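3-hydroxyisobutyrate dehydrogenase family protein (PDB 3PDU) probably reduces succinic semialdehyde to gamma-hydroxybutyrate with an NADP(H) cofactor, as a member of the beta-hydroxyacid dehydrogenase family. Local coordinates at residues Met215-Leu223 with Glu276-Val284. Residues are numbered along the deposited sequence; the frame is centred on the assembly and turned at random.
Sequences MFKGKGQML and EDFAAVFRV
Lys-219 and Asp-277 form the one salt bridge between helix 214-225 and the turn that precedes the chain's last short helix, with NZ 2.8 Å from OD2. The ammonium comes to the syn side of that oxygen, 24° out of the carboxylate plane, while the backbone N of Ala-279 donates to the same OD2 from the opposite face at 3.1 Å. This second bond closes an Asx turn at the start of the 3-10 segment 278-281, a clear case of one carboxylate oxygen serving both a local turn and a distant helix. The lysine chain bends at chi2 (-52°) and then runs straight, its CE 3.5 Å from CE2 of Phe-278. Met-222 lies across the aspartate at about a right angle, its extended chain setting SD 3.7 Å from CB of Ala-279. Farther along, Leu-223 pushes CD2 to 3.5 Å from CB of Phe-282, and its CD1 stands over one face of that ring, offset toward the rim. With CG of Phe-282 anti to the backbone N (chi1 179°), the ring is carried out toward helix 214-225, where the two side chains cross obliquely. The other carboxylate oxygen, OD1 of Asp-277, accepts from the amides of Ser-231 and Phe-232, which probably fixes the rotation of the carboxylate that Lys-219 meets. With an alanine here in place of the aspartate, the ammonium of Lys-219 is likely to lose its mate, the Ala-279 amide its OD2 acceptor, and the amides of Ser-231 and Phe-232 their OD1 acceptor. In the all-helical C-terminal part of the chain, Phe-278 meets Phe-232 edge to face and packs on Phe-265 of helix 256-270 and Met-237 of helix 234-251.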
ATOM      1  N   MET A 215      12.978  20.712   5.265  0.66 17.06           N
ATOM      2  CA  MET A 215      11.930  19.968   5.966  0.66 18.53           C
ATOM      3  C   MET A 215      12.506  18.781   6.742  0.66 19.80           C
ATOM      4  O   MET A 215      12.129  18.547   7.887  0.66 21.35           O
ATOM      5  CB  MET A 215      10.830  19.506   5.004  0.66 16.85           C
ATOM      6  CG  MET A 215       9.762  18.614   5.651  0.66 17.94           C
ATOM      7  SD  MET A 215       8.615  17.966   4.414  0.66 30.29           S
ATOM      8  CE  MET A 215       8.228  16.337   5.061  0.66 18.27           C
ATOM      9  N   PHE A 216      13.418  18.036   6.124  1.00 18.14           N
ATOM     10  CA  PHE A 216      14.078  16.929   6.824  1.00 20.65           C
ATOM     11  C   PHE A 216      14.859  17.433   8.033  1.00 21.80           C
ATOM     12  O   PHE A 216      14.847  16.817   9.093  1.00 20.88           O
ATOM     13  CB  PHE A 216      15.038  16.189   5.898  1.00 23.47           C
ATOM     14  CG  PHE A 216      14.376  15.190   5.003  1.00 21.94           C
ATOM     15  CD1 PHE A 216      12.999  15.107   4.938  1.00 17.50           C
ATOM     16  CD2 PHE A 216      15.137  14.342   4.215  1.00 23.90           C
ATOM     17  CE1 PHE A 216      12.378  14.192   4.097  1.00 23.40           C
ATOM     18  CE2 PHE A 216      14.537  13.426   3.375  1.00 23.25           C
ATOM     19  CZ  PHE A 216      13.147  13.347   3.314  1.00 23.94           C
ATOM     20  N   LYS A 217      15.553  18.553   7.871  1.00 19.16           N
ATOM     21  CA  LYS A 217      16.330  19.104   8.984  1.00 18.97           C
ATOM     22  C   LYS A 217      15.438  19.469  10.175  1.00 25.07           C
ATOM     23  O   LYS A 217      15.726  19.101  11.317  1.00 25.14           O
ATOM     24  CB  LYS A 217      17.148  20.313   8.511  1.00 22.47           C
ATOM     25  CG  LYS A 217      17.756  21.130   9.638  1.00 40.00           C
ATOM     26  CD  LYS A 217      18.819  22.097   9.111  1.00 53.43           C
ATOM     27  CE  LYS A 217      20.032  21.344   8.577  1.00 63.48           C
ATOM     28  NZ  LYS A 217      21.088  22.257   8.053  1.00 71.40           N
ATOM     29  N   GLY A 218      14.349  20.180   9.903  1.00 21.76           N
ATOM     30  CA  GLY A 218      13.443  20.621  10.951  1.00 22.86           C
ATOM     31  C   GLY A 218      12.585  19.512  11.546  1.00 21.21           C
ATOM     32  O   GLY A 218      12.499  19.366  12.770  1.00 23.21           O
ATOM     33  N   LYS A 219      11.943  18.722  10.696  1.00 19.30           N
ATOM     34  CA  LYS A 219      11.092  17.640  11.202  1.00 15.98           C
ATOM     35  C   LYS A 219      11.939  16.560  11.872  1.00 21.62           C
ATOM     36  O   LYS A 219      11.489  15.908  12.817  1.00 19.87           O
ATOM     37  CB  LYS A 219      10.221  17.033  10.091  1.00 17.58           C
ATOM     38  CG  LYS A 219       9.319  18.041   9.352  1.00 19.44           C
ATOM     39  CD  LYS A 219       8.468  18.894  10.329  1.00 21.22           C
ATOM     40  CE  LYS A 219       7.487  19.806   9.559  1.00 21.48           C
ATOM     41  NZ  LYS A 219       6.679  20.658  10.500  1.00 17.75           N
ATOM     42  N   GLY A 220      13.160  16.365  11.375  1.00 21.31           N
ATOM     43  CA  GLY A 220      14.063  15.388  11.961  1.00 22.26           C
ATOM     44  C   GLY A 220      14.289  15.632  13.443  1.00 24.19           C
ATOM     45  O   GLY A 220      14.359  14.696  14.246  1.00 23.98           O
ATOM     46  N   GLN A 221      14.405  16.899  13.821  1.00 23.42           N
ATOM     47  CA  GLN A 221      14.605  17.230  15.225  1.00 23.75           C
ATOM     48  C   GLN A 221      13.379  16.892  16.073  1.00 28.71           C
ATOM     49  O   GLN A 221      13.520  16.519  17.235  1.00 24.77           O
ATOM     50  CB  GLN A 221      15.008  18.697  15.398  1.00 27.04           C
ATOM     51  CG  GLN A 221      16.426  18.991  14.900  1.00 36.51           C
ATOM     52  CD  GLN A 221      17.483  18.111  15.569  1.00 42.14           C
ATOM     53  OE1 GLN A 221      17.525  17.987  16.800  1.00 36.95           O
ATOM     54  NE2 GLN A 221      18.345  17.495  14.754  1.00 36.99           N
ATOM     55  N   MET A 222      12.185  17.028  15.505  1.00 23.91           N
ATOM     56  CA  MET A 222      10.979  16.591  16.206  1.00 24.75           C
ATOM     57  C   MET A 222      11.023  15.090  16.443  1.00 25.88           C
ATOM     58  O   MET A 222      10.636  14.602  17.510  1.00 25.53           O
ATOM     59  CB  MET A 222       9.725  16.908  15.392  1.00 22.38           C
ATOM     60  CG  MET A 222       9.367  18.359  15.326  1.00 21.84           C
ATOM     61  SD  MET A 222       7.799  18.546  14.457  1.00 26.04           S
ATOM     62  CE  MET A 222       7.719  20.331  14.324  1.00 32.81           C
ATOM     63  N   LEU A 223      11.477  14.351  15.437  1.00 24.98           N
ATOM     64  CA  LEU A 223      11.527  12.895  15.553  1.00 22.34           C
ATOM     65  C   LEU A 223      12.494  12.491  16.662  1.00 24.18           C
ATOM     66  O   LEU A 223      12.242  11.540  17.399  1.00 26.10           O
ATOM     67  CB  LEU A 223      11.952  12.252  14.232  1.00 21.42           C
ATOM     68  CG  LEU A 223      11.134  12.596  12.987  1.00 25.00           C
ATOM     69  CD1 LEU A 223      11.467  11.632  11.842  1.00 27.42           C
ATOM     70  CD2 LEU A 223       9.654  12.557  13.284  1.00 21.81           C
ATOM     71  N   GLU A 276      -1.526  17.518  16.526  1.00 15.56           N
ATOM     72  CA  GLU A 276      -0.086  17.704  16.619  1.00 17.82           C
ATOM     73  C   GLU A 276       0.460  18.066  15.241  1.00 19.83           C
ATOM     74  O   GLU A 276      -0.274  18.045  14.263  1.00 17.70           O
ATOM     75  CB  GLU A 276       0.572  16.427  17.137  1.00 17.99           C
ATOM     76  CG  GLU A 276       0.193  16.094  18.589  1.00 20.93           C
ATOM     77  CD  GLU A 276       0.680  14.721  19.004  1.00 32.80           C
ATOM     78  OE1 GLU A 276       1.908  14.493  19.012  1.00 33.69           O
ATOM     79  OE2 GLU A 276      -0.166  13.865  19.324  1.00 36.97           O
ATOM     80  N   ASP A 277       1.739  18.413  15.155  1.00 14.87           N
ATOM     81  CA  ASP A 277       2.328  18.652  13.843  1.00 18.55           C
ATOM     82  C   ASP A 277       2.213  17.395  12.985  1.00 19.64           C
ATOM     83  O   ASP A 277       2.246  16.269  13.509  1.00 16.44           O
ATOM     84  CB  ASP A 277       3.801  19.033  13.971  1.00 22.34           C
ATOM     85  CG  ASP A 277       4.363  19.579  12.669  1.00 21.51           C
ATOM     86  OD1 ASP A 277       4.012  20.721  12.314  1.00 19.06           O
ATOM     87  OD2 ASP A 277       5.142  18.863  12.007  1.00 18.61           O
ATOM     88  N   PHE A 278       2.120  17.565  11.665  1.00 15.74           N
ATOM     89  CA  PHE A 278       2.027  16.397  10.790  1.00 17.66           C
ATOM     90  C   PHE A 278       3.213  15.445  10.891  1.00 15.01           C
ATOM     91  O   PHE A 278       3.100  14.272  10.523  1.00 17.08           O
ATOM     92  CB  PHE A 278       1.698  16.771   9.327  1.00 13.01           C
ATOM     93  CG  PHE A 278       2.870  17.280   8.519  1.00 16.76           C
ATOM     94  CD1 PHE A 278       3.340  16.546   7.426  1.00 20.63           C
ATOM     95  CD2 PHE A 278       3.443  18.519   8.787  1.00 18.02           C
ATOM     96  CE1 PHE A 278       4.384  17.022   6.638  1.00 16.77           C
ATOM     97  CE2 PHE A 278       4.502  19.010   8.007  1.00 18.41           C
ATOM     98  CZ  PHE A 278       4.977  18.248   6.930  1.00 18.88           C
ATOM     99  N   ALA A 279       4.339  15.918  11.416  1.00 16.02           N
ATOM    100  CA  ALA A 279       5.479  15.023  11.639  1.00 18.24           C
ATOM    101  C   ALA A 279       5.121  13.904  12.623  1.00 18.68           C
ATOM    102  O   ALA A 279       5.781  12.860  12.680  1.00 18.05           O
ATOM    103  CB  ALA A 279       6.710  15.809  12.142  1.00 15.22           C
ATOM    104  N   ALA A 280       4.071  14.127  13.400  1.00 17.25           N
ATOM    105  CA  ALA A 280       3.658  13.161  14.408  1.00 18.59           C
ATOM    106  C   ALA A 280       3.151  11.843  13.818  1.00 18.58           C
ATOM    107  O   ALA A 280       2.852  10.911  14.559  1.00 16.47           O
ATOM    108  CB  ALA A 280       2.620  13.778  15.340  1.00 16.84           C
ATOM    109  N   VAL A 281       3.053  11.752  12.494  1.00 15.29           N
ATOM    110  CA  VAL A 281       2.756  10.458  11.884  1.00 15.17           C
ATOM    111  C   VAL A 281       3.828   9.452  12.310  1.00 16.28           C
ATOM    112  O   VAL A 281       3.593   8.259  12.355  1.00 15.32           O
ATOM    113  CB  VAL A 281       2.672  10.544  10.336  1.00 15.62           C
ATOM    114  CG1 VAL A 281       4.033  10.868   9.735  1.00 18.88           C
ATOM    115  CG2 VAL A 281       2.113   9.242   9.760  1.00 16.02           C
ATOM    116  N   PHE A 282       5.009   9.954  12.641  1.00 18.07           N
ATOM    117  CA  PHE A 282       6.079   9.100  13.147  1.00 18.01           C
ATOM    118  C   PHE A 282       5.619   8.245  14.326  1.00 20.75           C
ATOM    119  O   PHE A 282       6.093   7.126  14.527  1.00 18.76           O
ATOM    120  CB  PHE A 282       7.258   9.977  13.554  1.00 19.08           C
ATOM    121  CG  PHE A 282       8.422   9.223  14.110  1.00 18.53           C
ATOM    122  CD1 PHE A 282       9.167   8.375  13.305  1.00 17.88           C
ATOM    123  CD2 PHE A 282       8.814   9.409  15.431  1.00 17.27           C
ATOM    124  CE1 PHE A 282      10.269   7.703  13.818  1.00 20.36           C
ATOM    125  CE2 PHE A 282       9.911   8.735  15.947  1.00 28.99           C
ATOM    126  CZ  PHE A 282      10.641   7.888  15.142  1.00 23.27           C
ATOM    127  N   ARG A 283       4.698   8.778  15.115  1.00 17.20           N
ATOM    128  CA  ARG A 283       4.247   8.073  16.310  1.00 17.85           C
ATOM    129  C   ARG A 283       3.458   6.792  16.020  1.00 21.80           C
ATOM    130  O   ARG A 283       3.271   5.969  16.910  1.00 22.77           O
ATOM    131  CB  ARG A 283       3.468   9.011  17.237  1.00 22.62           C
ATOM    132  CG  ARG A 283       4.362  10.110  17.803  1.00 23.31           C
ATOM    133  CD  ARG A 283       3.596  11.080  18.671  1.00 38.18           C
ATOM    134  NE  ARG A 283       3.410  10.554  20.018  1.00 46.12           N
ATOM    135  CZ  ARG A 283       2.939  11.269  21.033  1.00 50.88           C
ATOM    136  NH1 ARG A 283       2.603  12.542  20.847  1.00 41.78           N
ATOM    137  NH2 ARG A 283       2.802  10.710  22.233  1.00 48.79           N
ATOM    138  N   VAL A 284       3.013   6.608  14.782  1.00 19.38           N
ATOM    139  CA  VAL A 284       2.382   5.343  14.415  1.00 17.28           C
ATOM    140  C   VAL A 284       3.257   4.525  13.468  1.00 22.57           C
ATOM    141  O   VAL A 284       2.897   3.412  13.101  1.00 26.97           O
ATOM    142  CB  VAL A 284       0.957   5.507  13.816  1.00 22.78           C
ATOM    143  CG1 VAL A 284       0.033   6.196  14.815  1.00 22.96           C
ATOM    144  CG2 VAL A 284       0.993   6.251  12.470  1.00 18.54           C
TER